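Local coordinates for protein putative glucose-6-phosphate 1-epimerase (Salmonella typhimurium, PDB 2HTB) that probably interconverts the alpha and beta anomers of glucose 6-phosphate and related hexose 6-phosphates, acting as a mutarotase of the aldose 1-epimerase family, at residues F182-I187 with I235-L240; R242-V247 with I304-R309; D40-V45 with F55-A60. All coordinates share one frame; numbering follows the deposited sequence.

Three contacts illustrate how a galactose-mutarotase-like beta fold is tied together by pairs of antiparallel strands and by the turns at their ends. Interaction 3 comes first along the chain, in the hairpin of strands 41-48 and 51-56 within a five-stranded sheet. Interactions 1 and 2 follow in series, their centres about 10 Å apart, and share a nine-stranded sheet in which strands 232-237, 242-249 and 298-308 are successive neighbours. They touch: Asn-183 O and Arg-242 NH2, 2.8 Å apart, probably hydrogen-bond, as do Ile-235 N and Ile-244 O. Interaction 1 links this sheet to the end of strand 172-183, which carries the inferred active-site residue His-179. Interaction 3 lies about 26 and 27 Å from interactions 2 and 1, centre to centre, in a different region of the fold.

Interaction 1. Residues F182-I187 with I235-L240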
# COMPACT_ATOMS: atom_id res chain seq x y z
N PHE A 182 -6.38 -4.10 2.15
CA PHE A 182 -7.80 -3.80 1.96
C PHE A 182 -8.67 -4.28 3.08
O PHE A 182 -8.54 -5.42 3.50
CB PHE A 182 -8.28 -4.38 0.62
CG PHE A 182 -7.64 -3.71 -0.55
CD1 PHE A 182 -6.49 -4.26 -1.15
CD2 PHE A 182 -8.17 -2.51 -1.04
CE1 PHE A 182 -5.90 -3.64 -2.26
CE2 PHE A 182 -7.58 -1.84 -2.15
CZ PHE A 182 -6.41 -2.40 -2.74
N ASN A 183 -9.60 -3.40 3.49
CA ASN A 183 -10.54 -3.62 4.57
C ASN A 183 -11.58 -4.54 4.08
O ASN A 183 -12.17 -4.35 3.01
CB ASN A 183 -11.21 -2.33 4.98
CG ASN A 183 -12.03 -2.46 6.26
OD1 ASN A 183 -11.66 -3.19 7.14
ND2 ASN A 183 -13.12 -1.70 6.37
N VAL A 184 -11.85 -5.54 4.89
CA VAL A 184 -12.67 -6.62 4.47
C VAL A 184 -13.46 -7.06 5.71
O VAL A 184 -12.99 -6.93 6.87
CB VAL A 184 -11.72 -7.60 3.83
CG1 VAL A 184 -11.72 -8.96 4.48
CG2 VAL A 184 -11.89 -7.59 2.32
N GLY A 185 -14.70 -7.50 5.51
CA GLY A 185 -15.52 -7.86 6.67
C GLY A 185 -15.10 -9.11 7.46
O GLY A 185 -15.29 -9.18 8.67
N ASP A 186 -14.53 -10.11 6.79
CA ASP A 186 -14.15 -11.33 7.47
C ASP A 186 -13.37 -12.14 6.48
O ASP A 186 -13.95 -12.59 5.52
CB ASP A 186 -15.38 -12.15 7.95
CG ASP A 186 -14.99 -13.58 8.40
OD1 ASP A 186 -13.76 -13.85 8.63
OD2 ASP A 186 -15.89 -14.43 8.49
N ILE A 187 -12.08 -12.35 6.74
CA ILE A 187 -11.20 -12.94 5.75
C ILE A 187 -11.77 -14.26 5.35
O ILE A 187 -11.51 -14.76 4.28
CB ILE A 187 -9.78 -13.08 6.29
CG1 ILE A 187 -8.83 -13.57 5.18
CG2 ILE A 187 -9.72 -14.09 7.46
CD1 ILE A 187 -8.56 -12.61 4.02
N ILE A 235 -11.62 -8.06 -5.32
CA ILE A 235 -11.90 -8.61 -4.02
C ILE A 235 -13.41 -8.78 -3.84
O ILE A 235 -14.22 -7.80 -3.89
CB ILE A 235 -11.34 -7.72 -2.95
CG1 ILE A 235 -9.83 -7.63 -3.03
CG2 ILE A 235 -11.89 -8.12 -1.57
CD1 ILE A 235 -9.35 -6.28 -2.38
N HIS A 236 -13.83 -10.03 -3.69
CA HIS A 236 -15.24 -10.27 -3.35
C HIS A 236 -15.38 -10.45 -1.88
O HIS A 236 -14.73 -11.34 -1.30
CB HIS A 236 -15.74 -11.48 -4.03
CG HIS A 236 -15.40 -11.48 -5.47
ND1 HIS A 236 -16.33 -11.22 -6.45
CD2 HIS A 236 -14.23 -11.72 -6.12
CE1 HIS A 236 -15.75 -11.30 -7.64
NE2 HIS A 236 -14.49 -11.64 -7.47
N ASP A 237 -16.20 -9.58 -1.29
CA ASP A 237 -16.43 -9.58 0.15
C ASP A 237 -17.95 -9.73 0.54
O ASP A 237 -18.78 -8.77 0.44
CB ASP A 237 -15.78 -8.32 0.71
CG ASP A 237 -16.03 -8.14 2.18
OD1 ASP A 237 -16.79 -8.98 2.75
OD2 ASP A 237 -15.45 -7.15 2.75
N ALA A 238 -18.27 -10.95 0.96
CA ALA A 238 -19.61 -11.36 1.37
C ALA A 238 -20.04 -10.87 2.79
O ALA A 238 -21.24 -10.94 3.13
CB ALA A 238 -19.79 -12.96 1.25
N THR A 239 -19.14 -10.33 3.60
CA THR A 239 -19.63 -9.82 4.84
C THR A 239 -20.07 -8.41 4.62
O THR A 239 -21.16 -8.09 4.97
CB THR A 239 -18.57 -9.87 5.84
OG1 THR A 239 -18.27 -11.22 6.08
CG2 THR A 239 -18.93 -9.15 7.18
N LEU A 240 -19.22 -7.54 4.07
CA LEU A 240 -19.55 -6.16 3.89
C LEU A 240 -20.38 -5.99 2.63
O LEU A 240 -20.84 -4.86 2.32
CB LEU A 240 -18.28 -5.32 3.82
CG LEU A 240 -17.42 -5.22 5.04
CD1 LEU A 240 -16.29 -4.28 4.80
CD2 LEU A 240 -18.24 -4.68 6.20
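Asp-237 reaches from the end of strand 232-237 to the backbone N of Gly-185, in the loop leaving another strand, and its path can be followed outward from the backbone. CB points toward the 182-187 segment, and with CG anti to the backbone N (chi1 176°) the carboxylate is carried to the backbone of Val-184 and Gly-185. CG passes 4.2 Å from Val-184 CG2. Beyond it the two oxygens divide the work. OD2 accepts a fairly straight bond from Gly-185 N at 2.9 Å, met on the syn side somewhat out of the carboxylate plane. OD1 turns back on its own segment, taking Thr-239 N at 2.8 Å and, from above the plane, Leu-240 N at 3.1 Å. Three backbone N-H groups thus fix the rotation of the carboxylate. Gly-185 is closely faced by Thr-239, whose CG2 lies 3.7 Å from Gly-185 CA, and by Leu-240 CG, 3.6 Å from Gly-185 N. On the inner side, Ile-235 CD1 reaches the Phe-182 ring obliquely, 3.6 Å from CG, while Ile-235 CG2 meets Val-184 CG2. Asp-237 therefore forms an Asx turn where strand 232-237 ends, its second oxygen pinning the loop after strand 172-183.

Interaction 2. Residues R242-V247 with I304-R309; sequences RTIDVV and ICVAKR
Four backbone hydrogen bonds join Thr-243 to Ala-307 and Asp-245 to Cys-305, a worked example of the antiparallel ladder. Thr-243 N gives to Ala-307 O at 3.0 Å, and Ala-307 N returns a bond of the same length to Thr-243 O. In the second hydrogen-bonded pair Asp-245 N reaches Cys-305 O at 2.7 Å, while Cys-305 N uses a lone pair of Asp-245 O. Between these rungs, Ile-244 pairs with Val-306 in a non-hydrogen-bonded register, and CA-H groups approach the carbonyls, as Val-306 CA does to Thr-243 O at 3.4 Å.

The side chains sort by face. On the one carrying Arg-242, Ile-244 and Ile-304, Ile-244 lies alongside both partners and points the same way: its CG2 touches Ile-304 CG2 at 3.8 Å and its CG1 touches Val-306 CG1 at 3.9 Å. A chi1 of -68° directs CG1 of Ile-244 toward Val-306 and CG2 toward Ile-304. Arg-242 leans across Val-306, with CD 3.9 Å from Val-306 CG1. On the other face, the CB atoms of Asp-245 and Cys-305 meet.

Farther out, Phe-182 packs against Ile-244, Val-246 and Ile-304, and Trp-65 of strand 61-67 packs against Ile-304 and Val-306. The extended Arg-242 chain leads its guanidinium away from strand 298-308: NH2 donates to Asn-183 O and Glu-72 O, and NH1 to Glu-71 O. Backbone bonding thus sets the register and apolar branches seal the inward face, while the guanidinium of the buried Arg-242 gives these three hydrogen bonds to neutral main-chain carbonyls, so that its polar end is satisfied there by peptide oxygens and not by a carboxylate.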
# COMPACT_ATOMS: atom_id res chain seq x y z
N ARG A 242 -19.67 -6.26 -0.98
CA ARG A 242 -19.04 -5.36 -1.89
C ARG A 242 -17.92 -6.01 -2.59
O ARG A 242 -17.39 -7.03 -2.10
CB ARG A 242 -18.48 -4.15 -1.19
CG ARG A 242 -17.43 -4.36 -0.16
CD ARG A 242 -16.94 -2.95 0.31
NE ARG A 242 -15.68 -3.06 1.01
CZ ARG A 242 -15.13 -2.09 1.72
NH1 ARG A 242 -15.79 -0.92 1.82
NH2 ARG A 242 -13.96 -2.32 2.37
N THR A 243 -17.61 -5.44 -3.75
CA THR A 243 -16.43 -5.79 -4.42
C THR A 243 -15.50 -4.59 -4.47
O THR A 243 -15.92 -3.36 -4.49
CB THR A 243 -16.69 -6.33 -5.80
OG1 THR A 243 -17.11 -5.26 -6.64
CG2 THR A 243 -17.76 -7.37 -5.76
N ILE A 244 -14.20 -4.95 -4.43
CA ILE A 244 -13.18 -3.93 -4.55
C ILE A 244 -12.33 -4.26 -5.72
O ILE A 244 -11.71 -5.34 -5.80
CB ILE A 244 -12.26 -3.79 -3.36
CG1 ILE A 244 -13.00 -3.23 -2.16
CG2 ILE A 244 -11.09 -2.90 -3.74
CD1 ILE A 244 -12.27 -3.74 -0.81
N ASP A 245 -12.34 -3.32 -6.67
CA ASP A 245 -11.55 -3.50 -7.88
C ASP A 245 -10.11 -3.01 -7.72
O ASP A 245 -9.84 -1.85 -7.34
CB ASP A 245 -12.23 -2.75 -9.00
CG ASP A 245 -13.27 -3.58 -9.69
OD1 ASP A 245 -13.76 -4.54 -9.11
OD2 ASP A 245 -13.60 -3.26 -10.84
N VAL A 246 -9.16 -3.84 -8.06
CA VAL A 246 -7.79 -3.34 -8.01
C VAL A 246 -7.08 -3.49 -9.34
O VAL A 246 -6.85 -4.62 -9.79
CB VAL A 246 -6.91 -3.99 -6.87
CG1 VAL A 246 -5.68 -3.13 -6.61
CG2 VAL A 246 -7.73 -4.18 -5.57
N VAL A 247 -6.73 -2.35 -9.94
CA VAL A 247 -6.16 -2.31 -11.30
C VAL A 247 -4.72 -1.99 -11.20
O VAL A 247 -4.35 -0.93 -10.63
CB VAL A 247 -6.82 -1.24 -12.17
CG1 VAL A 247 -6.18 -1.16 -13.58
CG2 VAL A 247 -8.28 -1.49 -12.31
N ILE A 304 -7.88 1.94 -7.53
CA ILE A 304 -8.86 1.20 -6.69
C ILE A 304 -10.23 1.78 -6.85
O ILE A 304 -10.33 2.99 -6.73
CB ILE A 304 -8.53 1.31 -5.17
CG1 ILE A 304 -7.07 0.93 -4.92
CG2 ILE A 304 -9.53 0.49 -4.35
CD1 ILE A 304 -6.54 1.20 -3.54
N CYS A 305 -11.25 0.93 -7.07
CA CYS A 305 -12.69 1.25 -7.03
C CYS A 305 -13.43 0.32 -6.10
O CYS A 305 -13.07 -0.84 -5.99
CB CYS A 305 -13.34 0.98 -8.41
SG CYS A 305 -12.46 1.77 -9.72
N VAL A 306 -14.55 0.78 -5.59
CA VAL A 306 -15.46 0.01 -4.76
C VAL A 306 -16.90 0.06 -5.32
O VAL A 306 -17.36 1.07 -5.83
CB VAL A 306 -15.72 0.66 -3.36
CG1 VAL A 306 -15.62 -0.36 -2.31
CG2 VAL A 306 -14.87 1.76 -3.06
N ALA A 307 -17.65 -1.00 -5.11
CA ALA A 307 -19.06 -1.00 -5.48
C ALA A 307 -19.78 -1.97 -4.52
O ALA A 307 -19.35 -3.12 -4.37
CB ALA A 307 -19.25 -1.37 -6.95
N LYS A 308 -20.83 -1.48 -3.85
CA LYS A 308 -21.63 -2.34 -2.96
C LYS A 308 -22.35 -3.45 -3.77
O LYS A 308 -22.59 -3.27 -4.95
CB LYS A 308 -22.62 -1.54 -2.13
CG LYS A 308 -22.07 -1.10 -0.77
CD LYS A 308 -23.13 -0.35 0.09
CE LYS A 308 -22.74 1.08 0.45
NZ LYS A 308 -22.56 1.11 1.90
N ARG A 309 -22.58 -4.59 -3.11
CA ARG A 309 -23.53 -5.70 -3.53
C ARG A 309 -22.95 -6.83 -4.46
O ARG A 309 -23.35 -8.00 -4.58
CB ARG A 309 -24.91 -5.13 -3.93
CG ARG A 309 -25.95 -6.17 -4.30
CD ARG A 309 -27.40 -5.76 -3.92
NE ARG A 309 -28.31 -6.82 -4.36
CZ ARG A 309 -28.89 -6.86 -5.57
NH1 ARG A 309 -28.64 -5.88 -6.47
NH2 ARG A 309 -29.73 -7.88 -5.88
OXT ARG A 309 -21.92 -6.64 -5.10

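Interaction 3. Residues D40-V45 with F55-A60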
# COMPACT_ATOMS: atom_id res chain seq x y z
N ASP A 40 4.60 10.71 16.96
CA ASP A 40 5.82 11.20 16.33
C ASP A 40 5.54 11.71 14.93
O ASP A 40 6.38 12.37 14.38
CB ASP A 40 6.87 10.04 16.09
CG ASP A 40 7.83 9.77 17.27
OD1 ASP A 40 7.78 10.34 18.34
OD2 ASP A 40 8.70 8.91 17.11
N LEU A 41 4.44 11.28 14.28
CA LEU A 41 4.35 11.41 12.79
C LEU A 41 3.46 12.51 12.31
O LEU A 41 2.30 12.56 12.69
CB LEU A 41 3.84 10.14 12.20
CG LEU A 41 4.88 9.01 12.46
CD1 LEU A 41 4.44 7.75 11.80
CD2 LEU A 41 6.35 9.41 12.05
N ASP A 42 3.99 13.42 11.50
CA ASP A 42 3.10 14.36 10.78
C ASP A 42 2.24 13.66 9.81
O ASP A 42 2.78 12.92 8.97
CB ASP A 42 3.93 15.36 9.95
CG ASP A 42 4.75 16.30 10.81
OD1 ASP A 42 4.25 16.69 11.90
OD2 ASP A 42 5.88 16.65 10.36
N LEU A 43 0.95 13.94 9.84
CA LEU A 43 0.05 13.39 8.80
C LEU A 43 -0.53 14.44 7.87
O LEU A 43 -0.68 15.57 8.31
CB LEU A 43 -1.14 12.69 9.46
CG LEU A 43 -0.76 11.79 10.62
CD1 LEU A 43 -2.05 11.11 11.05
CD2 LEU A 43 0.28 10.76 10.12
N ILE A 44 -0.93 14.05 6.65
CA ILE A 44 -1.69 14.93 5.78
C ILE A 44 -3.04 14.26 5.64
O ILE A 44 -3.14 13.08 5.29
CB ILE A 44 -1.00 15.12 4.37
CG1 ILE A 44 0.04 16.29 4.30
CG2 ILE A 44 -1.98 15.58 3.34
CD1 ILE A 44 0.75 16.61 5.43
N VAL A 45 -4.11 15.01 5.94
CA VAL A 45 -5.45 14.45 6.07
C VAL A 45 -6.41 15.12 5.09
O VAL A 45 -6.48 16.34 4.96
CB VAL A 45 -6.00 14.70 7.46
CG1 VAL A 45 -7.34 14.03 7.57
CG2 VAL A 45 -5.06 14.23 8.58
N PHE A 55 -2.65 10.37 5.15
CA PHE A 55 -1.31 10.03 4.74
C PHE A 55 -0.33 10.34 5.83
O PHE A 55 -0.51 11.27 6.55
CB PHE A 55 -0.83 10.86 3.55
CG PHE A 55 -1.69 10.78 2.32
CD1 PHE A 55 -2.89 11.52 2.23
CD2 PHE A 55 -1.24 10.05 1.21
CE1 PHE A 55 -3.65 11.44 1.09
CE2 PHE A 55 -1.96 10.01 0.03
CZ PHE A 55 -3.18 10.69 -0.03
N ALA A 56 0.77 9.56 5.91
CA ALA A 56 1.94 9.93 6.69
C ALA A 56 3.01 10.46 5.74
O ALA A 56 3.35 9.83 4.71
CB ALA A 56 2.44 8.73 7.42
N LEU A 57 3.62 11.58 6.10
CA LEU A 57 4.82 12.05 5.35
C LEU A 57 5.88 10.97 5.33
O LEU A 57 6.49 10.71 4.30
CB LEU A 57 5.35 13.40 5.88
CG LEU A 57 4.37 14.56 5.62
CD1 LEU A 57 4.97 15.84 6.10
CD2 LEU A 57 4.01 14.72 4.09
N GLN A 58 6.11 10.36 6.48
CA GLN A 58 6.93 9.17 6.53
C GLN A 58 6.43 8.13 5.52
O GLN A 58 5.35 7.64 5.65
CB GLN A 58 6.99 8.60 7.94
CG GLN A 58 8.02 7.44 8.04
CD GLN A 58 8.31 7.10 9.47
OE1 GLN A 58 9.12 7.79 10.10
NE2 GLN A 58 7.63 6.05 10.02
N GLY A 59 7.28 7.79 4.53
CA GLY A 59 6.93 6.79 3.55
C GLY A 59 5.78 7.20 2.62
O GLY A 59 5.21 6.33 1.96
N ALA A 60 5.41 8.50 2.56
CA ALA A 60 4.27 8.93 1.71
C ALA A 60 3.17 7.91 1.86
O ALA A 60 2.70 7.32 0.89
CB ALA A 60 4.67 9.02 0.27
O HOH W 1 5.03 10.99 8.89
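Asp-42 O is gripped from two directions: Leu-57 N donates to it over a long 3.3 Å, nearly straight, and a water donates to it at 3.0 Å. The same water accepts from Gln-58 N at 2.7 Å, so it bridges strand 41-48 and the turn after strand 51-56. Farther along the strand the ladder continues with Ile-44 and Phe-55. They form a hydrogen-bonded antiparallel pair, Ile-44 N giving to Phe-55 O and Phe-55 N returning to Ile-44 O, each at 2.8 Å. The second bond lies in the carbonyl plane, and Ile-44 O also sits at the edge of the Phe-55 ring, in its plane, 3.4 Å from CD1.

Side chains fill in around this ladder. Leu-43 and Ala-56 make the neighbouring non-hydrogen-bonded pair and meet through Leu-43 CD2 and Ala-56 CB. On the opposite face Ile-44 sends its CD1 obliquely across to Leu-57 CD2 at 4.0 Å, while Leu-57 CD1 reaches back toward Asp-42 CB. Leu-41 crosses the amide of Gln-58, its CD2 3.8 Å from OE1. In Gln-58 a chi1 of -172° swings CG opposite the main-chain N, and the extended chain carries that amide past the leucine to the loop beyond, where OE1 accepts from Gly-85 N.

Outside the pair, Phe-55 meets Phe-156 edge-to-face, and Asp-42 forms a salt bridge with Arg-35 on adjacent strand 33-38. A type II turn from Leu-57 to Ala-60 leads the chain away, closed by Ala-60 N bonding to Leu-57 O, with Gly-59 taking a positive phi. The whole is the open end of a beta hairpin, strands 41-48 and 51-56, whose exit turn places Gln-58 about 7 Å, side chain to side chain, from Arg-114, a probable substrate-binding residue.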